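Local coordinates for protein aspartokinase (Synechocystis, PDB 3L76) that probably phosphorylates the beta-carboxyl group of aspartate with ATP, the first step toward lysine and threonine, and binds both of these amino acids at its ACT domains, at residues Ile220-Gly225 against Ala260-Glu265; Gln480-Arg483 against Pro489-Asp492. One frame throughout, in Å; residues are numbered along the deposited sequence.

Contact 1: residues Ile220-Gly225 against Ala260-Glu265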
loop_
_atom_site.group_PDB
_atom_site.type_symbol
_atom_site.label_atom_id
_atom_site.label_comp_id
_atom_site.label_asym_id
_atom_site.label_seq_id
_atom_site.Cartn_x
_atom_site.Cartn_y
_atom_site.Cartn_z
ATOM N N ILE A 220 -6.709 -11.607 25.118
ATOM C CA ILE A 220 -7.656 -10.496 25.039
ATOM C C ILE A 220 -9.067 -11.060 25.119
ATOM O O ILE A 220 -9.883 -10.560 25.883
ATOM C CB ILE A 220 -7.448 -9.643 23.784
ATOM C CG1 ILE A 220 -6.204 -8.771 23.955
ATOM C CG2 ILE A 220 -8.646 -8.740 23.540
ATOM C CD1 ILE A 220 -5.647 -8.290 22.641
ATOM N N ALA A 221 -9.326 -12.134 24.375
ATOM C CA ALA A 221 -10.621 -12.811 24.416
ATOM C C ALA A 221 -11.000 -13.239 25.833
ATOM O O ALA A 221 -12.125 -12.989 26.283
ATOM C CB ALA A 221 -10.651 -14.005 23.476
ATOM N N ARG A 222 -10.072 -13.875 26.541
ATOM C CA ARG A 222 -10.352 -14.276 27.914
ATOM C C ARG A 222 -10.752 -13.063 28.739
ATOM O O ARG A 222 -11.718 -13.115 29.503
ATOM C CB ARG A 222 -9.149 -14.959 28.586
ATOM C CG ARG A 222 -9.443 -15.440 30.024
ATOM C CD ARG A 222 -8.176 -15.673 30.866
ATOM N NE ARG A 222 -7.472 -14.429 31.145
ATOM C CZ ARG A 222 -6.148 -14.313 31.190
ATOM N NH1 ARG A 222 -5.379 -15.368 30.957
ATOM N NH2 ARG A 222 -5.589 -13.138 31.444
ATOM N N ASN A 223 -10.005 -11.973 28.594
ATOM C CA ASN A 223 -10.239 -10.806 29.437
ATOM C C ASN A 223 -11.541 -10.050 29.154
ATOM O O ASN A 223 -12.041 -9.354 30.030
ATOM C CB ASN A 223 -9.058 -9.845 29.388
ATOM C CG ASN A 223 -7.835 -10.351 30.152
ATOM O OD1 ASN A 223 -7.886 -11.332 30.909
ATOM N ND2 ASN A 223 -6.726 -9.667 29.958
ATOM N N TYR A 224 -12.082 -10.185 27.943
ATOM C CA TYR A 224 -13.339 -9.521 27.597
ATOM C C TYR A 224 -14.460 -10.515 27.333
ATOM O O TYR A 224 -15.511 -10.163 26.819
ATOM C CB TYR A 224 -13.147 -8.548 26.428
ATOM C CG TYR A 224 -12.213 -7.412 26.777
ATOM C CD1 TYR A 224 -12.698 -6.207 27.272
ATOM C CD2 TYR A 224 -10.849 -7.556 26.646
ATOM C CE1 TYR A 224 -11.838 -5.178 27.606
ATOM C CE2 TYR A 224 -9.985 -6.542 26.985
ATOM C CZ TYR A 224 -10.478 -5.361 27.464
ATOM O OH TYR A 224 -9.601 -4.355 27.789
ATOM N N GLY A 225 -14.225 -11.767 27.706
ATOM C CA GLY A 225 -15.250 -12.788 27.629
ATOM C C GLY A 225 -15.735 -13.015 26.218
ATOM O O GLY A 225 -16.919 -13.217 25.987
ATOM N N ALA A 260 4.032 -6.767 27.959
ATOM C CA ALA A 260 4.703 -8.036 28.231
ATOM C C ALA A 260 3.920 -8.796 29.287
ATOM O O ALA A 260 3.757 -10.000 29.205
ATOM C CB ALA A 260 6.116 -7.808 28.700
ATOM N N VAL A 261 3.398 -8.059 30.257
ATOM C CA VAL A 261 2.758 -8.653 31.406
ATOM C C VAL A 261 1.311 -8.206 31.531
ATOM O O VAL A 261 1.029 -7.025 31.605
ATOM C CB VAL A 261 3.528 -8.277 32.686
ATOM C CG1 VAL A 261 2.664 -8.500 33.942
ATOM C CG2 VAL A 261 4.849 -9.037 32.737
ATOM N N ASP A 262 0.409 -9.176 31.559
ATOM C CA ASP A 262 -1.007 -8.931 31.758
ATOM C C ASP A 262 -1.417 -8.749 33.215
ATOM O O ASP A 262 -2.345 -7.999 33.500
ATOM C CB ASP A 262 -1.811 -10.082 31.197
ATOM C CG ASP A 262 -3.284 -9.757 31.111
ATOM O OD1 ASP A 262 -3.644 -8.669 30.601
ATOM O OD2 ASP A 262 -4.080 -10.597 31.540
ATOM N N GLY A 263 -0.750 -9.448 34.134
ATOM C CA GLY A 263 -1.173 -9.413 35.519
ATOM C C GLY A 263 -0.156 -9.822 36.556
ATOM O O GLY A 263 0.829 -10.472 36.250
ATOM N N VAL A 264 -0.404 -9.412 37.796
ATOM C CA VAL A 264 0.408 -9.806 38.942
ATOM C C VAL A 264 -0.443 -10.699 39.833
ATOM O O VAL A 264 -1.641 -10.440 40.012
ATOM C CB VAL A 264 0.871 -8.591 39.817
ATOM C CG1 VAL A 264 1.504 -9.088 41.084
ATOM C CG2 VAL A 264 1.868 -7.733 39.099
ATOM N N GLU A 265 0.170 -11.735 40.409
ATOM C CA GLU A 265 -0.559 -12.661 41.278
ATOM C C GLU A 265 0.106 -12.874 42.633
ATOM O O GLU A 265 1.328 -12.830 42.737
ATOM C CB GLU A 265 -0.763 -13.984 40.564
ATOM C CG GLU A 265 -1.671 -13.851 39.374
ATOM C CD GLU A 265 -1.661 -15.060 38.475
ATOM O OE1 GLU A 265 -0.932 -16.012 38.775
ATOM O OE2 GLU A 265 -2.374 -15.058 37.453
#

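Contact 2: residues Gln480-Arg483 against Pro489-Asp492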
loop_
_atom_site.group_PDB
_atom_site.type_symbol
_atom_site.label_atom_id
_atom_site.label_comp_id
_atom_site.label_asym_id
_atom_site.label_seq_id
_atom_site.Cartn_x
_atom_site.Cartn_y
_atom_site.Cartn_z
ATOM N N GLN A 480 16.287 -25.443 46.388
ATOM C CA GLN A 480 16.837 -25.325 47.742
ATOM C C GLN A 480 18.189 -24.615 47.816
ATOM O O GLN A 480 18.862 -24.397 46.806
ATOM C CB GLN A 480 16.917 -26.706 48.397
ATOM C CG GLN A 480 15.547 -27.424 48.464
ATOM C CD GLN A 480 14.466 -26.488 48.982
ATOM O OE1 GLN A 480 14.405 -26.187 50.174
ATOM N NE2 GLN A 480 13.618 -26.010 48.085
ATOM N N ARG A 481 18.579 -24.240 49.025
ATOM C CA ARG A 481 19.970 -23.879 49.274
ATOM C C ARG A 481 20.895 -25.083 49.058
ATOM O O ARG A 481 20.545 -26.223 49.379
ATOM C CB ARG A 481 20.142 -23.328 50.676
ATOM C CG ARG A 481 19.497 -21.972 50.829
ATOM C CD ARG A 481 19.731 -21.366 52.191
ATOM N NE ARG A 481 19.609 -19.913 52.158
ATOM C CZ ARG A 481 19.785 -19.120 53.211
ATOM N NH1 ARG A 481 20.093 -19.640 54.394
ATOM N NH2 ARG A 481 19.657 -17.804 53.083
ATOM N N CYS A 482 22.055 -24.820 48.471
ATOM C CA CYS A 482 23.083 -25.841 48.250
ATOM C C CYS A 482 23.591 -26.414 49.582
ATOM O O CYS A 482 23.826 -25.665 50.538
ATOM C CB CYS A 482 24.282 -25.221 47.526
ATOM S SG CYS A 482 23.905 -24.393 46.019
ATOM N N ARG A 483 23.778 -27.729 49.658
ATOM C CA ARG A 483 24.456 -28.285 50.838
ATOM C C ARG A 483 25.971 -28.001 50.805
ATOM O O ARG A 483 26.714 -28.512 49.952
ATOM C CB ARG A 483 24.192 -29.782 50.981
ATOM C CG ARG A 483 22.815 -30.194 50.545
ATOM C CD ARG A 483 22.641 -31.682 50.674
ATOM N NE ARG A 483 23.372 -32.457 49.667
ATOM C CZ ARG A 483 22.869 -32.804 48.482
ATOM N NH1 ARG A 483 21.640 -32.412 48.136
ATOM N NH2 ARG A 483 23.594 -33.542 47.635
ATOM N N PRO A 489 25.556 -18.705 52.243
ATOM C CA PRO A 489 24.488 -19.484 51.608
ATOM C C PRO A 489 24.338 -19.194 50.121
ATOM O O PRO A 489 24.686 -18.104 49.660
ATOM C CB PRO A 489 23.229 -19.036 52.357
ATOM C CG PRO A 489 23.727 -18.577 53.679
ATOM C CD PRO A 489 25.098 -18.002 53.450
ATOM N N CYS A 490 23.795 -20.167 49.392
ATOM C CA CYS A 490 23.691 -20.077 47.949
ATOM C C CYS A 490 22.740 -21.146 47.385
ATOM O O CYS A 490 22.422 -22.127 48.062
ATOM C CB CYS A 490 25.084 -20.201 47.333
ATOM S SG CYS A 490 25.782 -21.841 47.570
ATOM N N ARG A 491 22.276 -20.937 46.151
ATOM C CA ARG A 491 21.394 -21.881 45.481
ATOM C C ARG A 491 21.898 -22.041 44.052
ATOM O O ARG A 491 22.561 -21.160 43.543
ATOM C CB ARG A 491 19.949 -21.365 45.467
ATOM C CG ARG A 491 19.341 -21.052 46.820
ATOM C CD ARG A 491 17.909 -20.486 46.688
ATOM N NE ARG A 491 17.483 -19.873 47.943
ATOM C CZ ARG A 491 16.726 -20.473 48.856
ATOM N NH1 ARG A 491 16.262 -21.696 48.636
ATOM N NH2 ARG A 491 16.422 -19.839 49.983
ATOM N N ASP A 492 21.601 -23.173 43.429
ATOM C CA ASP A 492 21.858 -23.367 42.019
ATOM C C ASP A 492 20.698 -22.786 41.240
ATOM O O ASP A 492 19.556 -22.824 41.697
ATOM C CB ASP A 492 21.982 -24.855 41.704
ATOM C CG ASP A 492 23.205 -25.488 42.327
ATOM O OD1 ASP A 492 24.125 -24.744 42.738
ATOM O OD2 ASP A 492 23.242 -26.736 42.388
HETATM O O HOH W 1 20.075 -25.734 44.802
HETATM O O HOH W 2 24.002 -22.534 50.973
#

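Contact 1: residues Ile220-Gly225 against Ala260-Glu265
The carboxylate oxygen OD2 of D262 is gripped by two neighbours on helix 215-224. R222 NH2 reaches D262 OD2 at 3.0 Å as a salt bridge, with the oxygen at the edge of the guanidinium and in its plane. From N223, ND2 gives D262 OD2 a nearly straight bond of 3.2 Å (N-H...O 177°) on the syn side, and only a weak, bent one to D262 OD1. The amide and carboxylate planes are 20° apart, so these two flat groups meet almost coplanar. CG of D262 stands anti to its own backbone N (chi1 -168°), which sends the carboxylate out to the helix. The two helix residues are also tied to each other: N223 OD1 accepts from R222 NE at 3.1 Å and from R222 NH2 at 3.0 Å, both from the same face of the amide. This side-on grip fixes which end of the N223 amide is turned to D262. With an alanine at N223, D262 would probably keep R222 as its one partner from this helix, and the guanidinium would lose an acceptor. R222 NH1 has a further salt bridge to D200, its strongest polar partner. At 87 Å² buried, this is a small polar bridge from a helix of the amino acid kinase fold to a classic beta bulge, in which D262 and G263 both face A361 of strand 348-361.

Contact 2: residues Gln480-Arg483 against Pro489-Asp492
The backbones meet through one direct hydrogen bond, C482 N to C490 O at 2.7 Å (N-H...O 165°), flanked by two water bridges, one joining Q480 O to D492 N and the other C482 O to C490 N. The same carbonyl oxygen, C490 O, also receives a CA-H...O contact from R481 CA at 3.2 Å. CB of P489 sits 3.5 Å above the centre of the R481 guanidinium, so the proline covers one face of it. In turn R481 CG lies over the centre of one face of the R491 guanidinium, 3.7 Å from R491 CZ, and the two guanidinium planes are turned 48° apart. CG of R491 is anti to its carbonyl carbon (chi1 -57°) and the chain then runs extended, its CG packing on Q480 O. The positive ends come close, R481 NE and R491 NH2 being 3.9 Å apart, but D454 OD2 forms a salt bridge with each of these nitrogens; R491 NH1 bonds S479 O. The sulfurs C482 SG and C490 SG approach to 3.5 Å without a disulfide, and both cysteines touch H451. D492 OD1, which bonds H451 N, comes to 3.3 Å from C482 SG. D454 belongs to a threonine pocket, and the side chain of R491 is about 5 Å from a bound threonine. The chemistry thus implies two arginine ends whose neighbouring charges D454 would probably balance close to that ligand, with the cysteine sulfurs and H451 on the other side of the strand.

Overall arrangement
The centre of contact 1 lies about 12 Å from the centre of the chain and that of contact 2 about 28 Å, yet the central one is the surface contact: none of its three touching residues is buried, against three of seven in contact 2. Their centres are 35 Å apart and their nearest atoms about 18 Å, without touching. Contact 1 joins a kinase-region helix to the start of strand 263-267, purely through polar side-chain ends. Contact 2 stays within one ACT domain, between the loop that follows strand 475-479 and the start of strand 490-498, and mixes backbone bonds, waters, sulfurs and aliphatic carbons over guanidinium faces. R222 meets a carboxylate across contact 1, with a second, D200, outside it; in contact 2 the balancing aspartate lies outside both segments.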